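Local coordinates for sensor protein (Vibrio cholerae, PDB 3BY9) that probably senses C4-dicarboxylates such as succinate through this extracytoplasmic domain of a histidine kinase that signals by phosphorylation, at residues A[94-106]-A[116-128]. Numbering follows the deposited sequence.
Sequences RSFIGRNFAWRPY and SQYFALGSTSGQR. With SIN (succinic acid), chain E.
Arg104 reaches Leu121 because its chain starts beside the backbone N (chi1 -81°) and bends at chi2, bringing the guanidinium alongside Ala120 and Leu121, at the end of strand 116-121. There NH2 donates to Leu121 O at 2.8 Å, from above the carbonyl plane and with an N-H...O angle of only 139°. The guanidinium is sandwiched, which limits its rotation: Ala120 CB lies over one face, towards the rim, while CH2 of the Trp103 indole sits 3.3 Å above the centre of the other. Its edge is spent on succinate, NE bonding to O3 and NH2 to O4, and a water joins NH1 to Tyr118 OH. Tyr106 OH also donates to O3, at 2.5 Å, a very short bond. The Tyr118 ring, in turn, takes Pro105 CD over its face as a CH-pi contact, 4.1 Å from the centroid and 28° off the normal.

The pocket, set against a five-stranded antiparallel sheet, is consistent with the PAS-like (PDC) sensor domain known for DctB-type kinases. Residues 123-125 have helical backbone angles and turn their N-H groups inward: Ser123 N meets succinate O4 at 2.9 Å and almost straight, whereas Thr124 N and Ser125 N converge on O2. That oxygen also accepts from Ser125 OG (2.7 Å), and Lys149 bonds to the ligand as well, so the positive charges probably stabilise the dicarboxylate. Between its two carboxylates the ligand's C2 lies over a face of Phe96 and C3 over a face of Phe101. Thr124 packs CG2 over the Arg99 guanidinium, 3.5 Å above its plane; Thr124 OG1 and Arg99 NH1 are close but too poorly angled for a hydrogen bond.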
loop_
_atom_site.group_PDB
_atom_site.type_symbol
_atom_site.label_atom_id
_atom_site.label_comp_id
_atom_site.label_asym_id
_atom_site.label_seq_id
_atom_site.Cartn_x
_atom_site.Cartn_y
_atom_site.Cartn_z
ATOM N N ARG A 94 19.292 0.978 3.468
ATOM C CA ARG A 94 17.966 0.994 4.135
ATOM C C ARG A 94 17.724 -0.161 5.095
ATOM O O ARG A 94 16.595 -0.356 5.508
ATOM C CB ARG A 94 16.819 1.024 3.117
ATOM C CG ARG A 94 16.582 -0.284 2.341
ATOM C CD ARG A 94 15.401 -0.117 1.378
ATOM N NE ARG A 94 15.094 -1.297 0.554
ATOM C CZ ARG A 94 15.645 -1.582 -0.620
ATOM N NH1 ARG A 94 16.588 -0.780 -1.162
ATOM N NH2 ARG A 94 15.213 -2.639 -1.304
ATOM N N SER A 95 18.765 -0.896 5.457
ATOM C CA SER A 95 18.562 -2.030 6.367
ATOM C C SER A 95 17.540 -1.818 7.460
ATOM O O SER A 95 17.595 -0.837 8.203
ATOM C CB SER A 95 19.852 -2.450 7.047
ATOM O OG SER A 95 19.645 -3.628 7.856
ATOM N N PHE A 96 16.625 -2.788 7.563
ATOM C CA PHE A 96 15.598 -2.726 8.583
ATOM C C PHE A 96 16.059 -3.462 9.830
ATOM O O PHE A 96 15.317 -3.471 10.835
ATOM C CB PHE A 96 14.327 -3.445 8.094
ATOM C CG PHE A 96 13.618 -2.793 6.931
ATOM C CD1 PHE A 96 14.056 -1.591 6.355
ATOM C CD2 PHE A 96 12.497 -3.441 6.372
ATOM C CE1 PHE A 96 13.411 -1.054 5.248
ATOM C CE2 PHE A 96 11.838 -2.920 5.255
ATOM C CZ PHE A 96 12.292 -1.729 4.679
ATOM N N ILE A 97 17.248 -4.067 9.807
ATOM C CA ILE A 97 17.692 -4.864 10.970
ATOM C C ILE A 97 17.744 -4.019 12.258
ATOM O O ILE A 97 18.304 -2.912 12.264
ATOM C CB ILE A 97 19.092 -5.466 10.729
ATOM C CG1 ILE A 97 19.082 -6.391 9.505
ATOM C CG2 ILE A 97 19.556 -6.260 11.975
ATOM C CD1 ILE A 97 18.449 -7.688 9.692
ATOM N N GLY A 98 17.112 -4.521 13.326
ATOM C CA GLY A 98 17.166 -3.792 14.589
ATOM C C GLY A 98 16.026 -2.799 14.770
ATOM O O GLY A 98 15.824 -2.274 15.877
ATOM N N ARG A 99 15.250 -2.542 13.714
ATOM C CA ARG A 99 14.170 -1.547 13.850
ATOM C C ARG A 99 12.943 -2.288 14.326
ATOM O O ARG A 99 12.704 -3.420 13.884
ATOM C CB ARG A 99 13.822 -0.909 12.482
ATOM C CG ARG A 99 14.991 -0.316 11.747
ATOM C CD ARG A 99 15.651 0.780 12.534
ATOM N NE ARG A 99 16.422 1.662 11.661
ATOM C CZ ARG A 99 15.937 2.759 11.080
ATOM N NH1 ARG A 99 14.675 3.123 11.269
ATOM N NH2 ARG A 99 16.726 3.511 10.319
ATOM N N ASN A 100 12.137 -1.627 15.167
ATOM C CA ASN A 100 10.939 -2.258 15.713
ATOM C C ASN A 100 9.709 -1.739 15.005
ATOM O O ASN A 100 9.576 -0.508 14.826
ATOM C CB ASN A 100 10.916 -2.000 17.230
ATOM C CG ASN A 100 9.739 -2.681 17.900
ATOM O OD1 ASN A 100 8.606 -2.250 17.735
ATOM N ND2 ASN A 100 10.014 -3.741 18.644
ATOM N N PHE A 101 8.810 -2.648 14.565
ATOM C CA PHE A 101 7.595 -2.236 13.833
ATOM C C PHE A 101 6.314 -2.695 14.548
ATOM O O PHE A 101 5.300 -2.930 13.900
ATOM C CB PHE A 101 7.638 -2.809 12.420
ATOM C CG PHE A 101 8.810 -2.269 11.609
ATOM C CD1 PHE A 101 8.899 -0.919 11.352
ATOM C CD2 PHE A 101 9.831 -3.104 11.178
ATOM C CE1 PHE A 101 10.031 -0.366 10.666
ATOM C CE2 PHE A 101 10.963 -2.577 10.477
ATOM C CZ PHE A 101 11.053 -1.194 10.237
ATOM N N ALA A 102 6.391 -2.829 15.875
ATOM C CA ALA A 102 5.185 -3.297 16.610
ATOM C C ALA A 102 4.063 -2.303 16.443
ATOM O O ALA A 102 2.906 -2.654 16.618
ATOM C CB ALA A 102 5.495 -3.462 18.115
ATOM N N TRP A 103 4.413 -1.050 16.133
ATOM C CA TRP A 103 3.445 0.018 15.931
ATOM C C TRP A 103 2.725 -0.064 14.570
ATOM O O TRP A 103 1.684 0.639 14.340
ATOM C CB TRP A 103 4.160 1.384 16.086
ATOM C CG TRP A 103 5.323 1.574 15.148
ATOM C CD1 TRP A 103 6.643 1.169 15.359
ATOM C CD2 TRP A 103 5.290 2.171 13.833
ATOM N NE1 TRP A 103 7.399 1.476 14.220
ATOM C CE2 TRP A 103 6.602 2.086 13.292
ATOM C CE3 TRP A 103 4.282 2.768 13.063
ATOM C CZ2 TRP A 103 6.921 2.579 12.012
ATOM C CZ3 TRP A 103 4.609 3.263 11.779
ATOM C CH2 TRP A 103 5.911 3.159 11.280
ATOM N N ARG A 104 3.208 -0.924 13.675
ATOM C CA ARG A 104 2.556 -1.045 12.370
ATOM C C ARG A 104 1.402 -2.024 12.409
ATOM O O ARG A 104 1.523 -3.118 12.956
ATOM C CB ARG A 104 3.515 -1.565 11.308
ATOM C CG ARG A 104 4.411 -0.529 10.733
ATOM C CD ARG A 104 3.641 0.468 9.813
ATOM N NE ARG A 104 4.589 1.113 8.877
ATOM C CZ ARG A 104 4.413 2.320 8.336
ATOM N NH1 ARG A 104 3.331 3.040 8.607
ATOM N NH2 ARG A 104 5.398 2.850 7.582
ATOM N N PRO A 105 0.299 -1.689 11.755
ATOM C CA PRO A 105 -0.841 -2.630 11.773
ATOM C C PRO A 105 -0.515 -4.009 11.224
ATOM O O PRO A 105 -1.036 -5.002 11.705
ATOM C CB PRO A 105 -1.864 -1.922 10.894
ATOM C CG PRO A 105 -1.649 -0.458 11.273
ATOM C CD PRO A 105 -0.109 -0.348 11.264
ATOM N N TYR A 106 0.337 -4.099 10.193
ATOM C CA TYR A 106 0.590 -5.438 9.679
ATOM C C TYR A 106 1.269 -6.323 10.716
ATOM O O TYR A 106 1.063 -7.548 10.692
ATOM C CB TYR A 106 1.364 -5.391 8.340
ATOM C CG TYR A 106 2.745 -4.749 8.417
ATOM C CD1 TYR A 106 3.836 -5.429 9.005
ATOM C CD2 TYR A 106 2.976 -3.478 7.876
ATOM C CE1 TYR A 106 5.129 -4.849 9.049
ATOM C CE2 TYR A 106 4.265 -2.897 7.925
ATOM C CZ TYR A 106 5.328 -3.587 8.516
ATOM O OH TYR A 106 6.594 -3.001 8.609
ATOM N N SER A 116 -2.230 -10.609 7.149
ATOM C CA SER A 116 -2.722 -9.250 7.110
ATOM C C SER A 116 -2.073 -8.569 5.926
ATOM O O SER A 116 -1.112 -9.082 5.336
ATOM C CB SER A 116 -2.388 -8.475 8.413
ATOM O OG SER A 116 -0.998 -8.287 8.536
ATOM N N GLN A 117 -2.664 -7.440 5.519
ATOM C CA GLN A 117 -2.075 -6.669 4.426
ATOM C C GLN A 117 -2.240 -5.196 4.765
ATOM O O GLN A 117 -3.141 -4.813 5.542
ATOM C CB GLN A 117 -2.717 -7.019 3.088
ATOM C CG GLN A 117 -4.221 -6.826 3.049
ATOM C CD GLN A 117 -4.811 -7.550 1.832
ATOM O OE1 GLN A 117 -5.500 -8.586 1.947
ATOM N NE2 GLN A 117 -4.501 -7.038 0.662
ATOM N N TYR A 118 -1.391 -4.343 4.169
ATOM C CA TYR A 118 -1.416 -2.937 4.554
ATOM C C TYR A 118 -0.665 -2.130 3.511
ATOM O O TYR A 118 0.091 -2.688 2.749
ATOM C CB TYR A 118 -0.640 -2.797 5.880
ATOM C CG TYR A 118 -0.770 -1.441 6.576
ATOM C CD1 TYR A 118 -2.040 -0.974 7.012
ATOM C CD2 TYR A 118 0.356 -0.676 6.858
ATOM C CE1 TYR A 118 -2.163 0.225 7.700
ATOM C CE2 TYR A 118 0.259 0.538 7.565
ATOM C CZ TYR A 118 -1.013 0.967 7.977
ATOM O OH TYR A 118 -1.103 2.116 8.721
ATOM N N PHE A 119 -0.904 -0.816 3.443
ATOM C CA PHE A 119 -0.096 -0.002 2.511
ATOM C C PHE A 119 0.351 1.201 3.320
ATOM O O PHE A 119 -0.355 1.624 4.247
ATOM C CB PHE A 119 -0.903 0.425 1.239
ATOM C CG PHE A 119 -2.224 1.070 1.536
ATOM C CD1 PHE A 119 -2.303 2.432 1.794
ATOM C CD2 PHE A 119 -3.385 0.309 1.586
ATOM C CE1 PHE A 119 -3.549 3.037 2.103
ATOM C CE2 PHE A 119 -4.618 0.909 1.896
ATOM C CZ PHE A 119 -4.683 2.273 2.151
ATOM N N ALA A 120 1.537 1.729 3.014
ATOM C CA ALA A 120 2.048 2.826 3.790
ATOM C C ALA A 120 3.260 3.442 3.138
ATOM O O ALA A 120 3.823 2.891 2.189
ATOM C CB ALA A 120 2.510 2.297 5.158
ATOM N N LEU A 121 3.662 4.579 3.726
ATOM C CA LEU A 121 4.935 5.209 3.347
ATOM C C LEU A 121 5.957 4.609 4.304
ATOM O O LEU A 121 5.811 4.719 5.522
ATOM C CB LEU A 121 4.860 6.739 3.560
ATOM C CG LEU A 121 6.223 7.440 3.374
ATOM C CD1 LEU A 121 6.723 7.327 1.928
ATOM C CD2 LEU A 121 6.047 8.936 3.692
ATOM N N GLY A 122 6.967 3.910 3.761
ATOM C CA GLY A 122 7.980 3.239 4.562
ATOM C C GLY A 122 8.795 4.147 5.469
ATOM O O GLY A 122 9.357 5.135 5.020
ATOM N N SER A 123 8.910 3.744 6.742
ATOM C CA SER A 123 9.595 4.551 7.738
ATOM C C SER A 123 11.103 4.559 7.672
ATOM O O SER A 123 11.728 5.539 8.076
ATOM C CB SER A 123 9.179 4.112 9.141
ATOM O OG SER A 123 9.708 2.835 9.418
ATOM N N THR A 124 11.701 3.481 7.208
ATOM C CA THR A 124 13.166 3.438 7.167
ATOM C C THR A 124 13.616 3.771 5.771
ATOM O O THR A 124 14.594 4.521 5.567
ATOM C CB THR A 124 13.670 2.036 7.549
ATOM O OG1 THR A 124 13.234 1.708 8.887
ATOM C CG2 THR A 124 15.204 1.983 7.484
ATOM N N SER A 125 12.883 3.229 4.802
ATOM C CA SER A 125 13.186 3.410 3.384
ATOM C C SER A 125 12.722 4.764 2.798
ATOM O O SER A 125 13.338 5.296 1.875
ATOM C CB SER A 125 12.481 2.297 2.608
ATOM O OG SER A 125 11.068 2.467 2.726
ATOM N N GLY A 126 11.618 5.294 3.306
ATOM C CA GLY A 126 11.059 6.504 2.712
ATOM C C GLY A 126 10.342 6.185 1.395
ATOM O O GLY A 126 9.995 7.079 0.581
ATOM N N GLN A 127 10.060 4.905 1.173
ATOM C CA GLN A 127 9.412 4.456 -0.045
ATOM C C GLN A 127 8.043 3.867 0.217
ATOM O O GLN A 127 7.877 3.085 1.168
ATOM C CB GLN A 127 10.288 3.394 -0.722
ATOM C CG GLN A 127 11.584 3.981 -1.337
ATOM C CD GLN A 127 11.295 5.008 -2.451
ATOM O OE1 GLN A 127 10.597 4.708 -3.430
ATOM N NE2 GLN A 127 11.837 6.220 -2.301
ATOM N N ARG A 128 7.053 4.209 -0.609
ATOM C CA ARG A 128 5.736 3.594 -0.389
ATOM C C ARG A 128 5.805 2.086 -0.703
ATOM O O ARG A 128 6.608 1.637 -1.524
ATOM C CB ARG A 128 4.701 4.172 -1.374
ATOM C CG ARG A 128 4.302 5.636 -1.136
ATOM C CD ARG A 128 3.405 6.125 -2.285
ATOM N NE ARG A 128 4.189 6.219 -3.521
ATOM C CZ ARG A 128 3.691 6.093 -4.751
ATOM N NH1 ARG A 128 2.394 5.879 -4.938
ATOM N NH2 ARG A 128 4.507 6.122 -5.813
HETATM C C1 SIN E . 10.024 0.510 5.489
HETATM O O1 SIN E . 9.158 0.035 4.680
HETATM O O2 SIN E . 10.787 1.462 5.162
HETATM C C2 SIN E . 10.165 -0.055 6.908
HETATM C C3 SIN E . 8.930 -0.872 7.329
HETATM C C4 SIN E . 7.721 -0.016 7.657
HETATM O O3 SIN E . 6.649 -0.600 8.000
HETATM O O4 SIN E . 7.804 1.242 7.550
HETATM O O HOH W 1 1.079 2.736 10.340
#